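Local coordinates for protein alanine racemase 1 (Caldanaerobacter subterraneus subsp. tengcongensis MB4, PDB 4Y2W) that is a member of the alanine racemase family, with an N-terminal TIM barrel and a separate, mainly beta-stranded C-terminal domain, at residues 204-209 and 218-223; 32-37 and 59-64. The protein carries 1 engineered substitution. All blocks are in the same frame, centred on the assembly; numbering follows the deposited sequence.

Contact 1 of 2, residues 204-209 and 218-223; sequences KHIANA and SHLDMV. With PO4 (phosphate ion), chain C.
K204 and D221 carry the strongest polar link, where the two strands of the last beta-alpha-beta unit of a TIM barrel begin (strand 203-208, helix 209-214, strand 222-224). D221 OD2 takes two donors on different lone pairs: K204 N on the anti side (2.9 Å) and K204 NZ, in a salt bridge, on the syn side (3.0 Å). The lysine chain is bent at chi3 (-68°) and chi4 (-65°), which curls its ammonium back to the same carboxylate oxygen that its own backbone N-H holds. D221 N donates to K204 O at 2.9 Å, and M222 N adds a weak bond to that carbonyl. Further along, L220 CD1 meets I206 CG2 at 3.6 Å, on the side covered by F184, F187 and M188 of helix 177-195. A207 CB lies 3.4 Å from S218 OG, a hydroxyl bonded to L215 O, and 4.0 Å from V223 CG2; I212 of helix 209-214 packs on both A207 and V223. At the far end N208 ND2, from the N-cap residue, and A209 N make weak bonds to phosphate O2 and O1, respectively. On the barrel interior, H205 and M222 run side by side, H205 among the rings of Y166 and H129. The methionine methyl sits over one face of the imidazole in a CH-pi contact, with M222 CE 3.6 Å from the H205 ring centroid and 6° off its normal.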
# COMPACT_ATOMS: atom_id res chain seq x y z
N LYS A 204 -28.40 3.15 18.55
CA LYS A 204 -28.51 4.20 17.55
C LYS A 204 -27.20 4.98 17.56
O LYS A 204 -26.74 5.41 18.62
CB LYS A 204 -29.67 5.14 17.86
CG LYS A 204 -30.99 4.43 18.16
CD LYS A 204 -32.14 5.41 18.39
CE LYS A 204 -32.00 6.21 19.67
NZ LYS A 204 -32.07 5.37 20.89
N HIS A 205 -26.59 5.14 16.39
CA HIS A 205 -25.32 5.86 16.27
C HIS A 205 -25.14 6.47 14.89
O HIS A 205 -25.65 5.95 13.90
CB HIS A 205 -24.13 4.96 16.63
CG HIS A 205 -24.08 3.67 15.87
ND1 HIS A 205 -23.09 3.38 14.96
CD2 HIS A 205 -24.89 2.59 15.90
CE1 HIS A 205 -23.29 2.18 14.46
NE2 HIS A 205 -24.38 1.68 15.01
N ILE A 206 -24.42 7.59 14.84
CA ILE A 206 -24.25 8.34 13.60
C ILE A 206 -22.94 9.13 13.52
O ILE A 206 -22.44 9.40 12.42
CB ILE A 206 -25.46 9.28 13.38
CG1 ILE A 206 -25.47 9.86 11.96
CG2 ILE A 206 -25.48 10.39 14.42
CD1 ILE A 206 -26.78 10.51 11.58
N ALA A 207 -22.37 9.50 14.67
CA ALA A 207 -21.24 10.41 14.72
C ALA A 207 -19.89 9.74 14.46
O ALA A 207 -19.52 8.77 15.14
CB ALA A 207 -21.21 11.12 16.07
N ASN A 208 -19.17 10.25 13.46
CA ASN A 208 -17.74 9.98 13.29
C ASN A 208 -16.94 11.09 14.00
O ASN A 208 -17.54 11.97 14.61
CB ASN A 208 -17.37 9.88 11.80
CG ASN A 208 -17.71 11.14 11.01
OD1 ASN A 208 -18.47 11.99 11.47
ND2 ASN A 208 -17.15 11.26 9.81
N ALA A 209 -15.61 11.05 13.92
CA ALA A 209 -14.76 12.00 14.66
C ALA A 209 -15.17 13.48 14.54
O ALA A 209 -15.14 14.22 15.52
CB ALA A 209 -13.30 11.82 14.25
N SER A 218 -25.26 14.53 18.26
CA SER A 218 -25.07 13.33 17.42
C SER A 218 -24.55 12.10 18.18
O SER A 218 -24.60 10.99 17.64
CB SER A 218 -24.11 13.65 16.26
OG SER A 218 -22.83 14.04 16.73
N HIS A 219 -24.07 12.29 19.40
CA HIS A 219 -23.49 11.21 20.21
C HIS A 219 -24.37 9.96 20.29
O HIS A 219 -23.87 8.85 20.12
CB HIS A 219 -23.18 11.71 21.62
CG HIS A 219 -22.03 12.67 21.69
ND1 HIS A 219 -21.35 12.95 22.86
CD2 HIS A 219 -21.42 13.40 20.73
CE1 HIS A 219 -20.39 13.82 22.62
NE2 HIS A 219 -20.41 14.11 21.33
N LEU A 220 -25.66 10.16 20.56
CA LEU A 220 -26.64 9.06 20.65
C LEU A 220 -26.18 7.94 21.60
O LEU A 220 -25.61 8.23 22.65
CB LEU A 220 -26.98 8.53 19.25
CG LEU A 220 -27.58 9.53 18.25
CD1 LEU A 220 -27.65 8.91 16.86
CD2 LEU A 220 -28.96 9.98 18.70
N ASP A 221 -26.43 6.68 21.24
CA ASP A 221 -26.09 5.55 22.10
C ASP A 221 -24.64 5.08 21.91
O ASP A 221 -24.05 4.51 22.82
CB ASP A 221 -27.03 4.37 21.83
CG ASP A 221 -28.49 4.74 21.96
OD1 ASP A 221 -28.88 5.30 23.01
OD2 ASP A 221 -29.25 4.48 21.01
N MET A 222 -24.09 5.30 20.71
CA MET A 222 -22.72 4.90 20.41
C MET A 222 -22.05 5.90 19.46
O MET A 222 -22.71 6.61 18.70
CB MET A 222 -22.70 3.49 19.82
CG MET A 222 -21.32 2.85 19.76
SD MET A 222 -21.38 1.07 19.48
CE MET A 222 -22.25 1.00 17.91
N VAL A 223 -20.72 5.93 19.52
CA VAL A 223 -19.91 6.88 18.78
C VAL A 223 -18.77 6.14 18.05
O VAL A 223 -18.29 5.11 18.53
CB VAL A 223 -19.44 7.99 19.75
CG1 VAL A 223 -17.94 8.25 19.68
CG2 VAL A 223 -20.23 9.27 19.52
P PO4 C . -13.47 8.74 11.08
O1 PO4 C . -12.99 9.38 12.37
O2 PO4 C . -14.16 9.76 10.21
O3 PO4 C . -14.44 7.63 11.41
O4 PO4 C . -12.28 8.18 10.33

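Contact 2 of 2, residues 32-37 and 59-64; sequences NVKIMA and GVDYFG
M36 and Y62 lie side by side on the first two parallel strands of the TIM barrel, 34-38 and 62-65, both side chains directed into its interior. From M36 CB, 3.8 Å from Y62 CB, the chain leaves with CG anti to the backbone N (chi1 167°), which carries it along the neighbouring strand: M36 CG comes to 3.6 Å from G64 N, and M36 SD to 4.0 Å from G64 CA. A bend at chi3 (-81°) then turns the methyl back, and M36 CE ends 3.5 Å from Y62 CD1. Y62 OH is hydrogen-bonded to T103 OG1 and E163 OE1. Between the backbones, Y62 N donates to I35 O (3.2 Å), A37 N to Y62 O (3.0 Å), and G64 N to A37 O (2.9 Å), the last nearly straight at 172°. A37 O also lies at the edge of the F63 ring, in its plane. On the helix-facing side, A37 CB packs on V60 CG2 and F63 CD1, beside L55 of helix 48-58. Where the ladder begins, a side chain replaces a backbone acceptor: D61 OD2 binds I35 N at 2.9 Å through its anti lone pair. Strand pairing thus rests on main-chain bonds and one carboxylate, while apolar packing covers both faces of the sheet, M36 and Y62 on the interior one, A37, V60 and F63 on the other.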
# COMPACT_ATOMS: atom_id res chain seq x y z
N ASN A 32 -22.46 7.02 29.82
CA ASN A 32 -23.30 5.93 29.30
C ASN A 32 -23.27 5.82 27.77
O ASN A 32 -24.03 5.04 27.20
CB ASN A 32 -24.74 6.12 29.77
CG ASN A 32 -24.88 6.02 31.28
OD1 ASN A 32 -24.34 5.10 31.91
ND2 ASN A 32 -25.60 6.97 31.88
N VAL A 33 -22.42 6.60 27.12
CA VAL A 33 -22.28 6.55 25.66
C VAL A 33 -21.16 5.58 25.30
O VAL A 33 -20.03 5.73 25.76
CB VAL A 33 -21.96 7.94 25.07
CG1 VAL A 33 -21.94 7.87 23.55
CG2 VAL A 33 -22.98 8.97 25.55
N LYS A 34 -21.49 4.59 24.47
CA LYS A 34 -20.55 3.53 24.10
C LYS A 34 -19.61 3.97 22.99
O LYS A 34 -19.95 4.85 22.19
CB LYS A 34 -21.30 2.27 23.66
CG LYS A 34 -22.27 1.74 24.71
CD LYS A 34 -22.90 0.42 24.29
CE LYS A 34 -23.92 -0.04 25.32
NZ LYS A 34 -24.36 -1.44 25.08
N ILE A 35 -18.43 3.36 22.93
CA ILE A 35 -17.42 3.71 21.93
C ILE A 35 -17.09 2.53 21.03
O ILE A 35 -16.76 1.44 21.50
CB ILE A 35 -16.15 4.26 22.60
CG1 ILE A 35 -16.47 5.61 23.26
CG2 ILE A 35 -15.02 4.40 21.59
CD1 ILE A 35 -15.32 6.24 24.01
N MET A 36 -17.19 2.76 19.72
CA MET A 36 -16.79 1.79 18.71
C MET A 36 -15.51 2.28 18.05
O MET A 36 -15.54 3.24 17.27
CB MET A 36 -17.87 1.63 17.65
CG MET A 36 -17.42 0.89 16.40
SD MET A 36 -18.71 0.76 15.16
CE MET A 36 -19.64 -0.63 15.81
N ALA A 37 -14.39 1.63 18.35
CA ALA A 37 -13.11 1.99 17.72
C ALA A 37 -13.10 1.52 16.26
O ALA A 37 -13.10 0.33 15.98
CB ALA A 37 -11.95 1.38 18.49
N GLY A 59 -10.93 -1.58 27.37
CA GLY A 59 -12.36 -1.72 27.67
C GLY A 59 -13.28 -1.11 26.63
O GLY A 59 -14.35 -0.60 26.96
N VAL A 60 -12.88 -1.17 25.36
CA VAL A 60 -13.69 -0.64 24.27
C VAL A 60 -14.97 -1.47 24.09
O VAL A 60 -14.97 -2.68 24.33
CB VAL A 60 -12.88 -0.60 22.95
CG1 VAL A 60 -12.65 -2.00 22.39
CG2 VAL A 60 -13.56 0.30 21.93
N ASP A 61 -16.05 -0.82 23.67
CA ASP A 61 -17.37 -1.46 23.59
C ASP A 61 -17.61 -2.22 22.28
O ASP A 61 -18.31 -3.23 22.27
CB ASP A 61 -18.48 -0.42 23.80
CG ASP A 61 -18.40 0.25 25.15
OD1 ASP A 61 -18.35 -0.47 26.17
OD2 ASP A 61 -18.39 1.50 25.20
N TYR A 62 -17.05 -1.71 21.19
CA TYR A 62 -17.23 -2.32 19.87
C TYR A 62 -16.00 -2.02 19.00
O TYR A 62 -15.21 -1.13 19.31
CB TYR A 62 -18.48 -1.74 19.20
CG TYR A 62 -19.50 -2.76 18.73
CD1 TYR A 62 -19.26 -3.56 17.63
CD2 TYR A 62 -20.72 -2.90 19.40
CE1 TYR A 62 -20.20 -4.49 17.20
CE2 TYR A 62 -21.66 -3.82 18.98
CZ TYR A 62 -21.40 -4.61 17.88
OH TYR A 62 -22.34 -5.52 17.46
N PHE A 63 -15.85 -2.78 17.92
CA PHE A 63 -14.89 -2.45 16.87
C PHE A 63 -15.61 -2.27 15.54
O PHE A 63 -16.58 -2.98 15.24
CB PHE A 63 -13.83 -3.55 16.72
CG PHE A 63 -12.74 -3.47 17.75
CD1 PHE A 63 -11.91 -2.36 17.81
CD2 PHE A 63 -12.53 -4.52 18.63
CE1 PHE A 63 -10.90 -2.29 18.75
CE2 PHE A 63 -11.51 -4.46 19.57
CZ PHE A 63 -10.70 -3.34 19.63
N GLY A 64 -15.13 -1.32 14.75
CA GLY A 64 -15.63 -1.11 13.39
C GLY A 64 -14.56 -1.46 12.38
O GLY A 64 -13.41 -1.03 12.50

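Overall arrangement
The two contacts meet at the closure of one barrel: contact 1 joins its last two strands, contact 2 its first two, and strands 222-224 and 34-38 pair directly between them, V223 bonding through its backbone to K34 and M36. Both are mostly buried, with polar ends that are partly or fully exposed where the strands begin. There D221 and D61 play matching parts, each accepting a backbone N-H from the adjoining strand, but D221 also forms a salt bridge, whereas K34 NZ stays apart from D61. Contact 2 has the more regular ladder; contact 1 adds a methyl-imidazole CH-pi contact. Inside the barrel, M222 and M36 bring their methyl groups together, connecting the two interior clusters.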